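PDB 4G1P: Cys-Gly metallodipeptidase DUG1 from Saccharomyces cerevisiae, which hydrolyses the Cys-Gly dipeptide as a zinc- or manganese-dependent homodimeric peptidase of the M20A family and serves as catalytic component of the glutathione degradosomal complex. Local coordinates for residues F19-I27 and T139-D150. Sequence-based numbering, arbitrary orientation.
Sequences FFSRLTKAI and TGPLLSWINVVD
R22 of segment 19-27 (helix 16-28) fits as a knob among L143, I146, N147 and D150 of segment 139-150 (helix 135-154); the segment axes, at 136°, approach to 10.3 Å. R22 CG lies anti to the backbone N (chi1 164°), and a bend at chi3 carries the guanidinium along the partner helix. There NH1 hydrogen-bonds N147 OD1 at 3.0 Å, in the carbonyl plane, with the two flat groups nearly coplanar. NH1 and NH2 grip D150 OD2, end-on, in a salt bridge (NH1 to OD2 3.0 Å); NH2 meets the syn lone pair. I146 CG2 covers one guanidinium face. N147 CB stands over one face of the F19 ring, 3.5 Å from its centroid, in a CH-pi contact, with the amide stacked at 25° to the ring. With an alanine at R22, D150 would probably lose this charge partner and the N147 amide a bond that helps fix its rotation. L143 CD1 packs against A26 CB at 3.6 Å and L23 CD1 at 3.7 Å, while I27 CD1 reaches T139 CB. In the metal-binding part of the M20 fold, the T139 side chain lies about 10 Å from a bound zinc ion. Helix 39-55 flanks both helices, Q52 OE1 accepting a hydrogen bond from R22 NE. S56 OG hydrogen-bonds D150 OD1 and K153 NZ salt-bridges it; helix 458-477 packs on N147, strand 122-124 on F20 and T24.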
loop_
_atom_site.group_PDB
_atom_site.type_symbol
_atom_site.label_atom_id
_atom_site.label_comp_id
_atom_site.label_asym_id
_atom_site.label_seq_id
_atom_site.Cartn_x
_atom_site.Cartn_y
_atom_site.Cartn_z
ATOM N N PHE A 19 0.446 -39.031 3.167
ATOM C CA PHE A 19 0.287 -37.953 2.202
ATOM C C PHE A 19 -0.044 -36.645 2.923
ATOM O O PHE A 19 0.506 -35.596 2.591
ATOM C CB PHE A 19 -0.801 -38.264 1.169
ATOM C CG PHE A 19 -0.516 -39.468 0.313
ATOM C CD1 PHE A 19 0.771 -39.962 0.180
ATOM C CD2 PHE A 19 -1.539 -40.106 -0.358
ATOM C CE1 PHE A 19 1.030 -41.065 -0.587
ATOM C CE2 PHE A 19 -1.285 -41.202 -1.134
ATOM C CZ PHE A 19 0.005 -41.681 -1.253
ATOM N N PHE A 20 -0.944 -36.728 3.900
ATOM C CA PHE A 20 -1.368 -35.580 4.682
ATOM C C PHE A 20 -0.171 -35.039 5.430
ATOM O O PHE A 20 0.070 -33.833 5.485
ATOM C CB PHE A 20 -2.431 -35.985 5.702
ATOM C CG PHE A 20 -3.812 -36.149 5.130
ATOM C CD1 PHE A 20 -4.211 -35.442 4.009
ATOM C CD2 PHE A 20 -4.728 -37.010 5.733
ATOM C CE1 PHE A 20 -5.506 -35.605 3.496
ATOM C CE2 PHE A 20 -6.020 -37.177 5.226
ATOM C CZ PHE A 20 -6.409 -36.477 4.114
ATOM N N SER A 21 0.578 -35.954 6.019
ATOM C CA SER A 21 1.723 -35.573 6.802
ATOM C C SER A 21 2.740 -34.849 5.923
ATOM O O SER A 21 3.229 -33.762 6.262
ATOM C CB SER A 21 2.335 -36.809 7.441
ATOM O OG SER A 21 3.484 -36.459 8.186
ATOM N N ARG A 22 3.049 -35.451 4.785
ATOM C CA ARG A 22 3.980 -34.855 3.850
ATOM C C ARG A 22 3.502 -33.463 3.440
ATOM O O ARG A 22 4.286 -32.515 3.409
ATOM C CB ARG A 22 4.143 -35.755 2.636
ATOM C CG ARG A 22 4.780 -35.064 1.459
ATOM C CD ARG A 22 4.859 -35.996 0.264
ATOM N NE ARG A 22 5.932 -36.972 0.417
ATOM C CZ ARG A 22 5.935 -38.176 -0.139
ATOM N NH1 ARG A 22 4.920 -38.576 -0.895
ATOM N NH2 ARG A 22 6.965 -38.978 0.063
ATOM N N LEU A 23 2.209 -33.336 3.164
ATOM C CA LEU A 23 1.659 -32.078 2.690
ATOM C C LEU A 23 1.665 -31.019 3.803
ATOM O O LEU A 23 1.789 -29.834 3.542
ATOM C CB LEU A 23 0.258 -32.293 2.133
ATOM C CG LEU A 23 -0.464 -31.069 1.588
ATOM C CD1 LEU A 23 0.322 -30.439 0.464
ATOM C CD2 LEU A 23 -1.852 -31.451 1.120
ATOM N N THR A 24 1.571 -31.453 5.052
ATOM C CA THR A 24 1.565 -30.507 6.157
ATOM C C THR A 24 2.925 -29.852 6.317
ATOM O O THR A 24 3.008 -28.638 6.514
ATOM C CB THR A 24 1.188 -31.169 7.489
ATOM O OG1 THR A 24 -0.101 -31.782 7.378
ATOM C CG2 THR A 24 1.168 -30.141 8.591
ATOM N N LYS A 25 3.982 -30.660 6.237
ATOM C CA LYS A 25 5.339 -30.161 6.420
ATOM C C LYS A 25 5.679 -29.140 5.356
ATOM O O LYS A 25 6.229 -28.074 5.653
ATOM C CB LYS A 25 6.351 -31.298 6.368
ATOM C CG LYS A 25 6.396 -32.143 7.623
ATOM C CD LYS A 25 7.079 -33.482 7.374
ATOM C CE LYS A 25 7.018 -34.355 8.608
ATOM N NZ LYS A 25 5.771 -34.044 9.369
ATOM N N ALA A 26 5.333 -29.482 4.119
ATOM C CA ALA A 26 5.561 -28.632 2.962
ATOM C C ALA A 26 4.877 -27.269 3.096
ATOM O O ALA A 26 5.486 -26.224 2.887
ATOM C CB ALA A 26 5.079 -29.342 1.703
ATOM N N ILE A 27 3.600 -27.301 3.442
ATOM C CA ILE A 27 2.800 -26.102 3.562
ATOM C C ILE A 27 3.342 -25.217 4.692
ATOM O O ILE A 27 3.181 -24.001 4.668
ATOM C CB ILE A 27 1.314 -26.494 3.780
ATOM C CG1 ILE A 27 0.754 -27.140 2.510
ATOM C CG2 ILE A 27 0.461 -25.314 4.191
ATOM C CD1 ILE A 27 0.925 -26.293 1.273
ATOM N N THR A 139 1.384 -26.516 -4.267
ATOM C CA THR A 139 2.085 -27.545 -3.491
ATOM C C THR A 139 1.318 -28.888 -3.362
ATOM O O THR A 139 1.915 -29.962 -3.423
ATOM C CB THR A 139 2.519 -26.988 -2.114
ATOM O OG1 THR A 139 3.355 -25.848 -2.323
ATOM C CG2 THR A 139 3.292 -28.006 -1.328
ATOM N N GLY A 140 0.001 -28.821 -3.200
ATOM C CA GLY A 140 -0.811 -30.019 -3.244
ATOM C C GLY A 140 -0.620 -30.837 -4.519
ATOM O O GLY A 140 -0.244 -32.015 -4.455
ATOM N N PRO A 141 -0.881 -30.221 -5.690
ATOM C CA PRO A 141 -0.737 -30.957 -6.952
ATOM C C PRO A 141 0.687 -31.465 -7.162
ATOM O O PRO A 141 0.853 -32.629 -7.516
ATOM C CB PRO A 141 -1.095 -29.909 -8.011
ATOM C CG PRO A 141 -1.970 -28.928 -7.285
ATOM C CD PRO A 141 -1.401 -28.856 -5.909
ATOM N N LEU A 142 1.684 -30.612 -6.939
ATOM C CA LEU A 142 3.078 -31.010 -7.070
ATOM C C LEU A 142 3.361 -32.291 -6.284
ATOM O O LEU A 142 3.826 -33.281 -6.848
ATOM C CB LEU A 142 4.005 -29.892 -6.583
ATOM C CG LEU A 142 5.514 -30.059 -6.751
ATOM C CD1 LEU A 142 6.175 -28.696 -6.772
ATOM C CD2 LEU A 142 6.109 -30.891 -5.640
ATOM N N LEU A 143 3.103 -32.262 -4.978
ATOM C CA LEU A 143 3.398 -33.416 -4.136
ATOM C C LEU A 143 2.587 -34.649 -4.560
ATOM O O LEU A 143 3.005 -35.787 -4.339
ATOM C CB LEU A 143 3.156 -33.093 -2.662
ATOM C CG LEU A 143 4.097 -32.071 -2.024
ATOM C CD1 LEU A 143 3.638 -31.711 -0.612
ATOM C CD2 LEU A 143 5.529 -32.599 -2.021
ATOM N N SER A 144 1.437 -34.417 -5.179
ATOM C CA SER A 144 0.601 -35.515 -5.636
ATOM C C SER A 144 1.375 -36.481 -6.529
ATOM O O SER A 144 1.231 -37.700 -6.399
ATOM C CB SER A 144 -0.628 -34.990 -6.369
ATOM O OG SER A 144 -1.524 -34.366 -5.478
ATOM N N TRP A 145 2.205 -35.942 -7.417
ATOM C CA TRP A 145 3.048 -36.794 -8.256
ATOM C C TRP A 145 3.884 -37.760 -7.428
ATOM O O TRP A 145 4.012 -38.932 -7.785
ATOM C CB TRP A 145 3.953 -35.967 -9.155
ATOM C CG TRP A 145 3.186 -35.161 -10.162
ATOM C CD1 TRP A 145 3.076 -33.805 -10.213
ATOM C CD2 TRP A 145 2.387 -35.670 -11.239
ATOM N NE1 TRP A 145 2.275 -33.439 -11.263
ATOM C CE2 TRP A 145 1.845 -34.564 -11.912
ATOM C CE3 TRP A 145 2.090 -36.954 -11.702
ATOM C CZ2 TRP A 145 1.015 -34.701 -13.026
ATOM C CZ3 TRP A 145 1.273 -37.089 -12.812
ATOM C CH2 TRP A 145 0.742 -35.969 -13.459
ATOM N N ILE A 146 4.426 -37.290 -6.305
ATOM C CA ILE A 146 5.216 -38.169 -5.447
ATOM C C ILE A 146 4.351 -39.199 -4.718
ATOM O O ILE A 146 4.721 -40.368 -4.635
ATOM C CB ILE A 146 6.032 -37.385 -4.430
ATOM C CG1 ILE A 146 6.773 -36.249 -5.132
ATOM C CG2 ILE A 146 6.983 -38.319 -3.676
ATOM C CD1 ILE A 146 7.417 -35.280 -4.188
ATOM N N ASN A 147 3.208 -38.758 -4.195
ATOM C CA ASN A 147 2.240 -39.660 -3.580
ATOM C C ASN A 147 1.934 -40.832 -4.510
ATOM O O ASN A 147 1.996 -42.012 -4.119
ATOM C CB ASN A 147 0.955 -38.900 -3.256
ATOM C CG ASN A 147 1.200 -37.695 -2.345
ATOM O OD1 ASN A 147 2.175 -37.667 -1.587
ATOM N ND2 ASN A 147 0.316 -36.691 -2.420
ATOM N N VAL A 148 1.636 -40.484 -5.759
ATOM C CA VAL A 148 1.351 -41.462 -6.784
ATOM C C VAL A 148 2.494 -42.462 -6.987
ATOM O O VAL A 148 2.253 -43.669 -7.044
ATOM C CB VAL A 148 0.987 -40.785 -8.099
ATOM C CG1 VAL A 148 0.928 -41.823 -9.235
ATOM C CG2 VAL A 148 -0.337 -40.062 -7.937
ATOM N N VAL A 149 3.729 -41.975 -7.088
ATOM C CA VAL A 149 4.853 -42.902 -7.168
ATOM C C VAL A 149 4.852 -43.829 -5.949
ATOM O O VAL A 149 5.045 -45.031 -6.075
ATOM C CB VAL A 149 6.203 -42.186 -7.294
ATOM C CG1 VAL A 149 7.327 -43.180 -7.189
ATOM C CG2 VAL A 149 6.288 -41.453 -8.602
ATOM N N ASP A 150 4.576 -43.278 -4.778
ATOM C CA ASP A 150 4.545 -44.079 -3.576
ATOM C C ASP A 150 3.463 -45.149 -3.643
ATOM O O ASP A 150 3.662 -46.267 -3.181
ATOM C CB ASP A 150 4.330 -43.201 -2.346
ATOM C CG ASP A 150 5.580 -42.474 -1.936
ATOM O OD1 ASP A 150 6.668 -42.867 -2.411
ATOM O OD2 ASP A 150 5.479 -41.516 -1.138
#